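Tryptophan synthase alpha chain (Chlamydia trachomatis, PDB 6V82) forms the alpha subunit of tryptophan synthase, probably cleaving indoleglycerol phosphate to indole and glyceraldehyde 3-phosphate in the last step of tryptophan biosynthesis. Local coordinates at residues 238-241 with 242-245; 245-248 with 249-253. All blocks are in the same frame, centred on the assembly; numbering follows the deposited sequence.

Contact 1 of 2, residues 238-241 with 242-245; sequences SSVE and TLTA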
loop_
_atom_site.group_PDB
_atom_site.type_symbol
_atom_site.label_atom_id
_atom_site.label_comp_id
_atom_site.label_asym_id
_atom_site.label_seq_id
_atom_site.Cartn_x
_atom_site.Cartn_y
_atom_site.Cartn_z
ATOM N N SER A 238 1.315 50.352 -7.124
ATOM C CA SER A 238 -0.062 50.573 -6.706
ATOM C C SER A 238 -0.463 52.043 -6.698
ATOM O O SER A 238 -1.642 52.338 -6.462
ATOM C CB SER A 238 -0.292 49.960 -5.320
ATOM O OG SER A 238 0.773 50.288 -4.443
ATOM N N SER A 239 0.473 52.965 -6.943
ATOM C CA SER A 239 0.128 54.382 -6.980
ATOM C C SER A 239 -0.899 54.623 -8.080
ATOM O O SER A 239 -0.654 54.300 -9.248
ATOM C CB SER A 239 1.379 55.233 -7.201
ATOM O OG SER A 239 1.765 55.219 -8.559
ATOM N N VAL A 240 -2.058 55.174 -7.704
ATOM C CA VAL A 240 -3.216 55.126 -8.594
ATOM C C VAL A 240 -3.051 56.007 -9.826
ATOM O O VAL A 240 -3.766 55.817 -10.818
ATOM C CB VAL A 240 -4.495 55.486 -7.821
ATOM C CG1 VAL A 240 -4.871 54.335 -6.890
ATOM C CG2 VAL A 240 -4.309 56.784 -7.045
ATOM N N GLU A 241 -2.117 56.959 -9.798
ATOM C CA GLU A 241 -1.798 57.731 -10.996
ATOM C C GLU A 241 -1.499 56.820 -12.178
ATOM O O GLU A 241 -1.912 57.101 -13.308
ATOM C CB GLU A 241 -0.605 58.652 -10.721
ATOM C CG GLU A 241 -0.901 59.806 -9.771
ATOM C CD GLU A 241 -1.163 59.362 -8.336
ATOM O OE1 GLU A 241 -0.978 58.164 -8.026
ATOM O OE2 GLU A 241 -1.557 60.219 -7.513
ATOM N N THR A 242 -0.790 55.712 -11.937
ATOM C CA THR A 242 -0.453 54.799 -13.023
ATOM C C THR A 242 -1.676 54.070 -13.562
ATOM O O THR A 242 -1.615 53.531 -14.672
ATOM C CB THR A 242 0.599 53.777 -12.572
ATOM O OG1 THR A 242 0.025 52.889 -11.608
ATOM C CG2 THR A 242 1.799 54.464 -11.957
ATOM N N LEU A 243 -2.782 54.039 -12.809
ATOM C CA LEU A 243 -4.026 53.478 -13.335
ATOM C C LEU A 243 -4.696 54.440 -14.311
ATOM O O LEU A 243 -5.140 54.034 -15.393
ATOM C CB LEU A 243 -4.972 53.136 -12.192
ATOM C CG LEU A 243 -4.516 52.000 -11.296
ATOM C CD1 LEU A 243 -5.527 51.789 -10.171
ATOM C CD2 LEU A 243 -4.364 50.751 -12.133
ATOM N N THR A 244 -4.787 55.717 -13.934
ATOM C CA THR A 244 -5.229 56.735 -14.876
ATOM C C THR A 244 -4.428 56.648 -16.172
ATOM O O THR A 244 -5.000 56.542 -17.264
ATOM C CB THR A 244 -5.092 58.120 -14.242
ATOM O OG1 THR A 244 -5.817 58.149 -13.008
ATOM C CG2 THR A 244 -5.626 59.193 -15.181
ATOM N N ALA A 245 -3.095 56.644 -16.053
ATOM C CA ALA A 245 -2.223 56.585 -17.224
ATOM C C ALA A 245 -2.473 55.332 -18.051
ATOM O O ALA A 245 -2.543 55.399 -19.283
ATOM C CB ALA A 245 -0.763 56.648 -16.785
#
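T242 binds the backbone of S239 twice, at the turn where the chain enters helix 241-250. Its hydroxyl OG1 donates to the carbonyl O of S239 across 2.8 Å and comes in nearly along the C=O axis, at 165°. The same oxygen takes the amide N of T242 at 3.0 Å, this donor tilted from the carbonyl plane. The first torsion of T242 (chi1 68°) sets OG1 between the backbone N and the carbonyl carbon. This turns the hydroxyl back to the turn and sends CG2 to the S239 side chain, whose OG lies 3.5 Å from that methyl.

One residue on, V240 O is also shared by two donors. L243 N reaches it at 2.8 Å from above the carbonyl plane, whereas T244 N lies nearly in line with the C=O at a longer 3.3 Å. The next bond, A245 N to E241 O at 3.0 Å, is nearly straight (170°) and lies in the carbonyl plane. The accepting carbonyls thus pass from an i+3 amide at S239, through V240 O shared by the i+3 and i+4 amides, to the i+4 bond of a regular alpha-helix at E241.

V240 CG1 meets L243 CD1 at 4.2 Å, and both side chains touch helix 25-37, V240 resting on Y27 and A34 and L243 on A31 and L35, while L243 also touches helix 229-236. T244 OG1 is bonded to A34 O of helix 25-37, and T242 OG1 has a second partner in Q233 NE2.

With S239 O held by two donors and T242 OG1 bonded both to S239 O and to Q233 NE2, the rotation of the threonine is probably well fixed. The first turn thus combines backbone and hydroxyl bonds with a light apolar contact between V240 and L243.

Contact 2 of 2, residues 245-248 with 249-253; sequences ALAQ and TVIPG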
loop_
_atom_site.group_PDB
_atom_site.type_symbol
_atom_site.label_atom_id
_atom_site.label_comp_id
_atom_site.label_asym_id
_atom_site.label_seq_id
_atom_site.Cartn_x
_atom_site.Cartn_y
_atom_site.Cartn_z
ATOM N N ALA A 245 -3.095 56.644 -16.053
ATOM C CA ALA A 245 -2.223 56.585 -17.224
ATOM C C ALA A 245 -2.473 55.332 -18.051
ATOM O O ALA A 245 -2.543 55.399 -19.283
ATOM C CB ALA A 245 -0.763 56.648 -16.785
ATOM N N LEU A 246 -2.610 54.179 -17.393
ATOM C CA LEU A 246 -2.830 52.933 -18.121
ATOM C C LEU A 246 -4.138 52.972 -18.903
ATOM O O LEU A 246 -4.190 52.537 -20.061
ATOM C CB LEU A 246 -2.821 51.749 -17.152
ATOM C CG LEU A 246 -3.055 50.378 -17.786
ATOM C CD1 LEU A 246 -2.057 50.152 -18.915
ATOM C CD2 LEU A 246 -2.958 49.268 -16.744
ATOM N N ALA A 247 -5.207 53.484 -18.281
ATOM C CA ALA A 247 -6.475 53.658 -18.979
ATOM C C ALA A 247 -6.294 54.494 -20.238
ATOM O O ALA A 247 -6.807 54.151 -21.311
ATOM C CB ALA A 247 -7.492 54.321 -18.052
ATOM N N GLN A 248 -5.557 55.600 -20.121
ATOM C CA GLN A 248 -5.441 56.538 -21.229
ATOM C C GLN A 248 -4.730 55.915 -22.419
ATOM O O GLN A 248 -5.051 56.245 -23.566
ATOM C CB GLN A 248 -4.720 57.808 -20.767
ATOM C CG GLN A 248 -5.496 58.611 -19.716
ATOM C CD GLN A 248 -4.690 59.762 -19.113
ATOM O OE1 GLN A 248 -3.457 59.743 -19.099
ATOM N NE2 GLN A 248 -5.391 60.770 -18.613
ATOM N N THR A 249 -3.775 55.008 -22.175
ATOM C CA THR A 249 -3.064 54.350 -23.270
ATOM C C THR A 249 -3.856 53.198 -23.883
ATOM O O THR A 249 -3.617 52.858 -25.047
ATOM C CB THR A 249 -1.694 53.830 -22.804
ATOM O OG1 THR A 249 -1.876 52.812 -21.824
ATOM C CG2 THR A 249 -0.859 54.935 -22.193
ATOM N N VAL A 250 -4.795 52.604 -23.141
ATOM C CA VAL A 250 -5.555 51.445 -23.622
ATOM C C VAL A 250 -6.798 51.864 -24.397
ATOM O O VAL A 250 -7.160 51.231 -25.392
ATOM C CB VAL A 250 -5.919 50.529 -22.439
ATOM C CG1 VAL A 250 -6.925 49.477 -22.869
ATOM C CG2 VAL A 250 -4.673 49.874 -21.885
ATOM N N ILE A 251 -7.466 52.927 -23.963
ATOM C CA ILE A 251 -8.684 53.407 -24.609
ATOM C C ILE A 251 -8.335 54.142 -25.904
ATOM O O ILE A 251 -7.580 55.127 -25.874
ATOM C CB ILE A 251 -9.483 54.304 -23.653
ATOM C CG1 ILE A 251 -9.792 53.540 -22.363
ATOM C CG2 ILE A 251 -10.753 54.804 -24.331
ATOM C CD1 ILE A 251 -10.427 54.384 -21.284
ATOM N N PRO A 252 -8.862 53.707 -27.053
ATOM C CA PRO A 252 -8.486 54.316 -28.336
ATOM C C PRO A 252 -8.871 55.787 -28.442
ATOM O O PRO A 252 -9.676 56.311 -27.670
ATOM C CB PRO A 252 -9.258 53.476 -29.360
ATOM C CG PRO A 252 -9.511 52.174 -28.669
ATOM C CD PRO A 252 -9.707 52.514 -27.234
ATOM N N GLY A 253 -8.277 56.457 -29.429
ATOM C CA GLY A 253 -8.589 57.850 -29.716
ATOM C C GLY A 253 -7.949 58.859 -28.780
ATOM O O GLY A 253 -7.705 60.005 -29.163
HETATM O O HOH W 1 -7.275 57.815 -24.741
#
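T249 turns its hydroxyl back along helix 241-250 to L246, where OG1 donates to the carbonyl O at 2.9 Å. Its first torsion (chi1 65°) holds OG1 between the backbone N and the carbonyl carbon, and lays CG2 against A245 O at 3.4 Å. L246 O also accepts the amide of V250 at 3.1 Å, so one carbonyl is bound by a side chain and by the regular i+4 amide. The L246 side chain crosses that of T249 at about a right angle, and its CD1 lies 4.0 Å from V250 CG2.

A247 O takes I251 N at 3.0 Å, the last i+4 amide bond of the helix, and a weak bond from V250 N as well. The I251 side chain lies against the same carbonyl, with CG1 3.2 Å from A247 O, and its CD1 meets A247 CB at 4.4 Å. The carbonyl of Q248 has no such amide, because its i+4 residue is P252, which lacks an N-H. A water donates to Q248 O at 3.0 Å and also to I251 O, bridging the two carbonyls.

Outward, L246 packs on helix 229-236, V250 touches F224 and V226 of strand 223-226, and P252 touches helix 211-218. The T249 hydroxyl thus adds to the amide bond at L246 O, whereas at Q248 O and I251 O a water donates where the chain leaves the helix.

Both contacts belong to helix 241-250, the last helix of the TIM barrel: contact 1 builds its beginning, contact 2 its end, and A245 is common to both. Contact 1 is the more superficial; its one buried residue, L243, touches helices 25-37 and 229-236. Contact 2 is partly buried, with A247 and V250 inside, and reaches strand 223-226 and helix 211-218, so the helix lies against helix 25-37 at its start and strand 223-226 at its end. A threonine hydroxyl binds the i-3 carbonyl at each end. At the start the further polar partners are Q233 and A34 of neighbouring helices, whereas at the finish P252 offers no amide N-H and a water donates to Q248 O instead.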